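Local atomic coordinates of DUF5037 domain-containing protein (Ruminococcus gnavus, PDB entry 4GL6), a protein that is of unknown function, a member of the DUF5037 family whose mixed alpha/beta chain has so far yielded a structure but no assigned activity. Residues A[117-120]-A[124-127]; A[82-87]-A[103-108]; A[128-133]-A[137-142]. One frame throughout, in Å; residues are numbered along the deposited sequence.

Interaction 1. Residues A[117-120]-A[124-127]; sequences EEIS and NYVD
Asn124 ND2 donates a nearly straight hydrogen bond to Glu118 O, with 2.8 Å between the two atoms and 172° at the hydrogen. It is a compact case of a side-chain amide near the start of one helix securing a carbonyl of the short helix before it. The acceptor lies almost in the amide plane of Asn124, whereas the donor stands 24° away from the carbonyl plane of Glu118, so the N-H is aimed well but meets the oxygen from somewhat above that plane. The first torsion makes this possible: with chi1 at -68°, CG of Asn124 lies opposite its own carbonyl carbon and the amide reaches back across the turn.

Glu118 adds its side chain to the same spot. Its extended chain crosses that of Asn124 at about a right angle, Glu118 CG lying 3.9 Å from Asn124 ND2, and the carboxylate and amide planes are almost perpendicular. Here the aliphatic part of the glutamate does the touching.

One residue further along each segment, Tyr125 CB packs 3.9 Å from the carbonyl oxygen Ile119 O, and the apolar contact is made by Ile119 CD1, which comes obliquely to the phenol ring, 4.5 Å from Tyr125 CD1.

The pair thus ties the short helix 116-119 to helix 122-129 across a brief turn. Tyr125 carries the contact inward, where its ring packs on Leu80 of helix 75-95 and on Ile105 and Ile107, which follow strand 99-104.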
loop_
_atom_site.group_PDB
_atom_site.type_symbol
_atom_site.label_atom_id
_atom_site.label_comp_id
_atom_site.label_asym_id
_atom_site.label_seq_id
_atom_site.Cartn_x
_atom_site.Cartn_y
_atom_site.Cartn_z
ATOM N N GLU A 117 0.254 18.466 4.212
ATOM C CA GLU A 117 0.589 19.290 3.016
ATOM C C GLU A 117 2.078 19.188 2.653
ATOM O O GLU A 117 2.407 19.217 1.476
ATOM C CB GLU A 117 0.182 20.767 3.183
ATOM N N GLU A 118 2.958 19.011 3.651
ATOM C CA GLU A 118 4.411 18.860 3.428
ATOM C C GLU A 118 4.824 17.427 3.085
ATOM O O GLU A 118 5.486 17.215 2.064
ATOM C CB GLU A 118 5.231 19.345 4.645
ATOM C CG GLU A 118 6.746 19.457 4.394
ATOM C CD GLU A 118 7.568 19.860 5.612
ATOM O OE1 GLU A 118 7.023 20.455 6.571
ATOM O OE2 GLU A 118 8.789 19.596 5.594
ATOM N N ILE A 119 4.471 16.469 3.952
ATOM C CA ILE A 119 4.910 15.058 3.824
ATOM C C ILE A 119 4.354 14.321 2.601
ATOM O O ILE A 119 5.023 13.451 2.047
ATOM C CB ILE A 119 4.596 14.237 5.126
ATOM C CG1 ILE A 119 5.369 12.907 5.216
ATOM C CG2 ILE A 119 3.104 13.946 5.281
ATOM C CD1 ILE A 119 6.865 13.046 5.389
ATOM N N SER A 120 3.133 14.661 2.204
ATOM C CA SER A 120 2.454 14.006 1.075
ATOM C C SER A 120 3.043 14.319 -0.307
ATOM O O SER A 120 2.675 13.676 -1.274
ATOM C CB SER A 120 0.973 14.364 1.068
ATOM O OG SER A 120 0.816 15.740 0.773
ATOM N N ASN A 124 9.447 15.547 -1.198
ATOM C CA ASN A 124 9.837 15.763 0.204
ATOM C C ASN A 124 10.040 14.473 0.940
ATOM O O ASN A 124 10.901 14.381 1.824
ATOM C CB ASN A 124 8.782 16.572 0.963
ATOM C CG ASN A 124 8.689 18.000 0.493
ATOM O OD1 ASN A 124 9.650 18.572 -0.007
ATOM N ND2 ASN A 124 7.532 18.596 0.688
ATOM N N TYR A 125 9.204 13.492 0.612
ATOM C CA TYR A 125 9.275 12.180 1.227
ATOM C C TYR A 125 10.590 11.486 0.857
ATOM O O TYR A 125 11.250 10.925 1.724
ATOM C CB TYR A 125 8.040 11.348 0.854
ATOM C CG TYR A 125 8.072 9.943 1.390
ATOM C CD1 TYR A 125 8.175 9.704 2.758
ATOM C CD2 TYR A 125 7.980 8.836 0.531
ATOM C CE1 TYR A 125 8.205 8.390 3.266
ATOM C CE2 TYR A 125 8.011 7.515 1.029
ATOM C CZ TYR A 125 8.128 7.310 2.390
ATOM O OH TYR A 125 8.147 6.049 2.858
ATOM N N VAL A 126 10.934 11.525 -0.427
ATOM C CA VAL A 126 12.199 10.973 -0.939
ATOM C C VAL A 126 13.402 11.646 -0.285
ATOM O O VAL A 126 14.375 10.981 0.051
ATOM C CB VAL A 126 12.297 11.105 -2.480
ATOM C CG1 VAL A 126 13.707 10.811 -2.991
ATOM C CG2 VAL A 126 11.281 10.196 -3.153
ATOM N N ASP A 127 13.332 12.965 -0.135
ATOM C CA ASP A 127 14.383 13.743 0.542
ATOM C C ASP A 127 14.552 13.250 1.985
ATOM O O ASP A 127 15.678 13.057 2.440
ATOM C CB ASP A 127 14.070 15.253 0.506
ATOM C CG ASP A 127 14.895 16.049 1.516
ATOM O OD1 ASP A 127 16.138 16.078 1.371
ATOM O OD2 ASP A 127 14.296 16.614 2.470
#

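Interaction 2. Residues A[82-87]-A[103-108]; sequences KQMESM and GDIIIP
The backbones of Glu85 and Gly103 approach to 5.6 Å between their CA atoms, where helix 75-95 is followed, after a short connection, by strand 99-104 returning past it. This is alpha/beta packing, a helix lying against the strand that succeeds it, and that strand is an edge strand, within this chain, of the mixed sheet. Side chains three to four residues apart on a helix share a face, but neighbours such as Met84 and Glu85 diverge, and each does a different task here.

Glu85 supplies the polar link. Its OE2 accepts the backbone N-H of Gly103 at 2.9 Å, with 160° at the hydrogen, using the anti lone pair, the one away from OE1. The first torsion (chi1 -71°) sets CG opposite the carbonyl carbon, and the extended chain beyond it then runs along to Gly103. The same OE2 forms a salt bridge with Arg78 NH1, two turns earlier on the same helix, so an amide and a guanidinium both hold this oxygen and limit rotation of the carboxylate. Both partners would be expected to stabilise its negative charge. If Glu85 were exchanged for alanine, Gly103 N would probably lose its side-chain acceptor and Arg78 would be left without this carboxylate mate.

Met84, present as selenomethionine, supplies the apolar half. Its chain is extended and crosses Ile105 obliquely, and the same side chain also touches Tyr167 and Leu171 of helix 156-171. Ile105 is also covered by Trp122. The branch that does the touching is the ethyl arm of Ile105: CD1 lies 3.9 Å from Met84 CB and 4.0 Å from Met84 SE.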
loop_
_atom_site.group_PDB
_atom_site.type_symbol
_atom_site.label_atom_id
_atom_site.label_comp_id
_atom_site.label_asym_id
_atom_site.label_seq_id
_atom_site.Cartn_x
_atom_site.Cartn_y
_atom_site.Cartn_z
ATOM N N LYS A 82 -0.991 6.349 -2.664
ATOM C CA LYS A 82 -1.763 6.679 -3.882
ATOM C C LYS A 82 -0.824 7.065 -5.047
ATOM O O LYS A 82 -1.020 6.630 -6.199
ATOM C CB LYS A 82 -2.796 7.798 -3.601
ATOM C CG LYS A 82 -3.748 8.177 -4.749
ATOM C CD LYS A 82 -4.790 9.204 -4.296
ATOM C CE LYS A 82 -5.631 9.735 -5.456
ATOM N NZ LYS A 82 -6.309 8.651 -6.221
ATOM N N GLN A 83 0.201 7.850 -4.732
ATOM C CA GLN A 83 1.199 8.260 -5.726
ATOM C C GLN A 83 2.074 7.112 -6.196
ATOM O O GLN A 83 2.396 7.032 -7.381
ATOM C CB GLN A 83 2.049 9.418 -5.209
ATOM C CG GLN A 83 1.303 10.727 -5.273
ATOM C CD GLN A 83 1.902 11.740 -4.360
ATOM O OE1 GLN A 83 2.693 12.591 -4.780
ATOM N NE2 GLN A 83 1.571 11.628 -3.083
HETATM N N MSE A 84 2.467 6.241 -5.273
HETATM C CA MSE A 84 3.289 5.053 -5.607
HETATM C C MSE A 84 2.486 4.130 -6.561
HETATM O O MSE A 84 2.990 3.695 -7.591
HETATM C CB MSE A 84 3.747 4.308 -4.341
HETATM C CG MSE A 84 4.898 3.343 -4.591
HETATM SE SE MSE A 84 5.154 2.123 -3.126
HETATM C CE MSE A 84 6.722 1.121 -3.712
ATOM N N GLU A 85 1.227 3.900 -6.206
ATOM C CA GLU A 85 0.281 3.138 -7.020
ATOM C C GLU A 85 0.136 3.737 -8.419
ATOM O O GLU A 85 0.206 3.022 -9.415
ATOM C CB GLU A 85 -1.086 3.095 -6.322
ATOM C CG GLU A 85 -1.070 2.213 -5.074
ATOM C CD GLU A 85 -2.257 2.398 -4.150
ATOM O OE1 GLU A 85 -3.269 3.039 -4.521
ATOM O OE2 GLU A 85 -2.168 1.891 -3.010
ATOM N N SER A 86 -0.025 5.051 -8.475
ATOM C CA SER A 86 -0.207 5.755 -9.735
ATOM C C SER A 86 0.993 5.576 -10.685
ATOM O O SER A 86 0.820 5.259 -11.861
ATOM C CB SER A 86 -0.458 7.243 -9.463
ATOM O OG SER A 86 -0.792 7.909 -10.658
HETATM N N MSE A 87 2.196 5.785 -10.153
HETATM C CA MSE A 87 3.453 5.637 -10.913
HETATM C C MSE A 87 3.687 4.194 -11.409
HETATM O O MSE A 87 4.179 3.986 -12.528
HETATM C CB MSE A 87 4.650 6.151 -10.089
HETATM C CG MSE A 87 4.683 7.674 -9.901
HETATM SE SE MSE A 87 6.150 8.311 -8.695
HETATM C CE MSE A 87 5.245 8.279 -6.973
ATOM N N GLY A 103 -0.146 -0.090 -2.598
ATOM C CA GLY A 103 1.036 0.602 -2.087
ATOM C C GLY A 103 1.150 0.372 -0.595
ATOM O O GLY A 103 0.150 0.467 0.105
ATOM N N ASP A 104 2.364 0.087 -0.121
ATOM C CA ASP A 104 2.663 -0.207 1.286
ATOM C C ASP A 104 3.794 0.704 1.763
ATOM O O ASP A 104 4.965 0.329 1.738
ATOM C CB ASP A 104 3.016 -1.704 1.407
ATOM C CG ASP A 104 3.298 -2.159 2.843
ATOM O OD1 ASP A 104 2.907 -1.504 3.836
ATOM O OD2 ASP A 104 3.913 -3.224 2.957
ATOM N N ILE A 105 3.410 1.919 2.155
ATOM C CA ILE A 105 4.314 2.956 2.647
ATOM C C ILE A 105 3.990 3.188 4.115
ATOM O O ILE A 105 2.866 3.448 4.437
ATOM C CB ILE A 105 4.140 4.255 1.851
ATOM C CG1 ILE A 105 4.633 4.038 0.408
ATOM C CG2 ILE A 105 4.934 5.409 2.480
ATOM C CD1 ILE A 105 4.296 5.140 -0.568
ATOM N N ILE A 106 4.988 3.061 4.987
ATOM C CA ILE A 106 4.853 3.250 6.435
ATOM C C ILE A 106 5.712 4.426 6.906
ATOM O O ILE A 106 6.931 4.366 6.831
ATOM C CB ILE A 106 5.288 1.985 7.199
ATOM C CG1 ILE A 106 4.352 0.794 6.857
ATOM C CG2 ILE A 106 5.335 2.258 8.704
ATOM C CD1 ILE A 106 2.905 0.934 7.306
ATOM N N ILE A 107 5.055 5.470 7.407
ATOM C CA ILE A 107 5.699 6.669 7.944
ATOM C C ILE A 107 6.033 6.400 9.412
ATOM O O ILE A 107 5.115 6.119 10.185
ATOM C CB ILE A 107 4.743 7.875 7.917
ATOM C CG1 ILE A 107 4.321 8.196 6.490
ATOM C CG2 ILE A 107 5.376 9.101 8.561
ATOM C CD1 ILE A 107 5.458 8.485 5.528
ATOM N N PRO A 108 7.319 6.472 9.806
ATOM C CA PRO A 108 7.706 6.210 11.208
ATOM C C PRO A 108 7.299 7.330 12.193
ATOM O O PRO A 108 7.086 8.487 11.775
ATOM C CB PRO A 108 9.227 6.067 11.126
ATOM C CG PRO A 108 9.621 6.914 9.953
ATOM C CD PRO A 108 8.479 6.876 8.984
#

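Interaction 3. Residues A[128-133]-A[137-142]; sequences LCNQSN and KTLGSA
Cys129 lays its SG against the CD2 methyl of Leu139, 3.5 Å away, and also meets the aliphatic chain of Lys137, with Lys137 CD at 3.8 Å from the same sulfur. The thiol is thus lodged between two side chains that follow the turn, and Cys129 CB joins in, touching the same leucine methyl. Chi1 of -66° sets SG opposite the carbonyl carbon of Cys129, so that it meets side chains while the carbonyl oxygen is left to the backbone.

That oxygen takes up the polar work. Lys137 N donates to Cys129 O at 3.1 Å, a bent bond with 138° at the hydrogen, the donor standing well out of the carbonyl plane. Gln131 N gives the same oxygen a second, weak bond; both donors lie beyond the helix.

A water extends the bridge. It donates to Asn130 OD1 and to Lys137 O, each at 2.8 Å, linking the first non-helical residue to the returning chain, while Asn130 ND2 is occupied by Gly172 O. The lysine contributes its methylenes; its amine bends off at the last torsion to bond Ile106 O.

Backbone bond, water and apolar side chains together close the loop that joins helix 122-129 to strand 140-147. That strand, with helix 156-171 and the parallel neighbouring strand 175-182, makes up a beta-alpha-beta crossover.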
loop_
_atom_site.group_PDB
_atom_site.type_symbol
_atom_site.label_atom_id
_atom_site.label_comp_id
_atom_site.label_asym_id
_atom_site.label_seq_id
_atom_site.Cartn_x
_atom_site.Cartn_y
_atom_site.Cartn_z
ATOM N N LEU A 128 13.436 13.065 2.687
ATOM C CA LEU A 128 13.474 12.563 4.056
ATOM C C LEU A 128 14.085 11.155 4.115
ATOM O O LEU A 128 14.922 10.885 4.976
ATOM C CB LEU A 128 12.085 12.596 4.709
ATOM C CG LEU A 128 11.649 13.873 5.437
ATOM C CD1 LEU A 128 11.901 15.189 4.688
ATOM C CD2 LEU A 128 10.177 13.694 5.771
ATOM N N CYS A 129 13.703 10.292 3.178
ATOM C CA CYS A 129 14.200 8.905 3.161
ATOM C C CYS A 129 15.673 8.766 2.820
ATOM O O CYS A 129 16.363 7.986 3.469
ATOM C CB CYS A 129 13.381 8.020 2.209
ATOM S SG CYS A 129 11.670 7.774 2.731
ATOM N N ASN A 130 16.142 9.545 1.846
ATOM C CA ASN A 130 17.506 9.431 1.331
ATOM C C ASN A 130 18.536 10.335 2.036
ATOM O O ASN A 130 18.989 11.325 1.458
ATOM C CB ASN A 130 17.479 9.698 -0.194
ATOM C CG ASN A 130 16.517 8.784 -0.950
ATOM O OD1 ASN A 130 15.968 7.802 -0.401
ATOM N ND2 ASN A 130 16.344 9.078 -2.237
ATOM N N GLN A 131 18.921 10.016 3.272
ATOM C CA GLN A 131 19.916 10.846 3.994
ATOM C C GLN A 131 21.377 10.595 3.570
ATOM O O GLN A 131 22.155 11.543 3.443
ATOM C CB GLN A 131 19.768 10.714 5.522
ATOM C CG GLN A 131 18.440 11.216 6.084
ATOM C CD GLN A 131 18.258 12.731 5.928
ATOM O OE1 GLN A 131 17.295 13.190 5.309
ATOM N NE2 GLN A 131 19.205 13.503 6.448
ATOM N N SER A 132 21.756 9.332 3.382
ATOM C CA SER A 132 23.141 8.967 2.995
ATOM C C SER A 132 23.210 7.528 2.577
ATOM O O SER A 132 22.210 6.816 2.708
ATOM C CB SER A 132 24.145 9.203 4.150
ATOM O OG SER A 132 23.888 8.389 5.278
ATOM N N ASN A 133 24.373 7.080 2.086
ATOM C CA ASN A 133 24.534 5.654 1.693
ATOM C C ASN A 133 24.426 4.660 2.854
ATOM O O ASN A 133 24.268 3.475 2.579
ATOM C CB ASN A 133 25.849 5.393 0.956
ATOM C CG ASN A 133 25.992 6.187 -0.325
ATOM O OD1 ASN A 133 25.009 6.572 -0.974
ATOM N ND2 ASN A 133 27.233 6.398 -0.720
ATOM N N LYS A 137 15.913 5.003 4.267
ATOM C CA LYS A 137 14.687 4.328 4.569
ATOM C C LYS A 137 14.118 3.793 3.253
ATOM O O LYS A 137 14.137 4.484 2.229
ATOM C CB LYS A 137 13.701 5.294 5.212
ATOM C CG LYS A 137 12.289 4.717 5.381
ATOM C CD LYS A 137 11.263 5.710 5.921
ATOM C CE LYS A 137 9.831 5.207 5.723
ATOM N NZ LYS A 137 9.562 3.891 6.381
ATOM N N THR A 138 13.617 2.563 3.306
ATOM C CA THR A 138 12.923 1.963 2.197
ATOM C C THR A 138 11.649 2.797 1.987
ATOM O O THR A 138 10.828 2.909 2.892
ATOM C CB THR A 138 12.517 0.500 2.488
ATOM O OG1 THR A 138 13.688 -0.294 2.649
ATOM C CG2 THR A 138 11.716 -0.052 1.346
ATOM N N LEU A 139 11.512 3.360 0.791
ATOM C CA LEU A 139 10.377 4.217 0.424
ATOM C C LEU A 139 9.080 3.471 0.663
ATOM O O LEU A 139 8.141 4.000 1.270
ATOM C CB LEU A 139 10.462 4.633 -1.046
ATOM C CG LEU A 139 11.627 5.548 -1.418
ATOM C CD1 LEU A 139 11.593 5.752 -2.924
ATOM C CD2 LEU A 139 11.616 6.885 -0.695
ATOM N N GLY A 140 9.063 2.235 0.198
ATOM C CA GLY A 140 7.942 1.341 0.438
ATOM C C GLY A 140 7.998 0.114 -0.440
ATOM O O GLY A 140 9.008 -0.151 -1.111
ATOM N N SER A 141 6.893 -0.619 -0.420
ATOM C CA SER A 141 6.721 -1.814 -1.213
ATOM C C SER A 141 5.437 -1.688 -2.003
ATOM O O SER A 141 4.516 -1.002 -1.581
ATOM C CB SER A 141 6.669 -3.021 -0.303
ATOM O OG SER A 141 7.864 -3.062 0.449
ATOM N N ALA A 142 5.408 -2.294 -3.183
ATOM C CA ALA A 142 4.199 -2.340 -4.011
ATOM C C ALA A 142 3.818 -3.794 -4.170
ATOM O O ALA A 142 4.677 -4.599 -4.547
ATOM C CB ALA A 142 4.447 -1.718 -5.352
HETATM O O HOH W 1 15.247 5.095 -0.262
#

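The three contacts follow one another along the chain, their centres each about 12 Å from the others, and they touch one another, though interaction 2 alone is a buried contact. Tyr125 joins all of them: its OH lies 2.6 Å from Leu139 O of interaction 3, a probable hydrogen bond, and its CE1 is 3.6 Å from Ile107 CD1 of interaction 2. Gln83 NE2 reaches Ser120 O at 2.9 Å, tying interaction 2 to Ser120 of interaction 1. Strand pairing unites interactions 2 and 3, with Asp104 N 2.8 Å from Ser141 O. No active site is known; a glycerol, probably from crystallisation, lies about 5 Å from the Glu85 side chain.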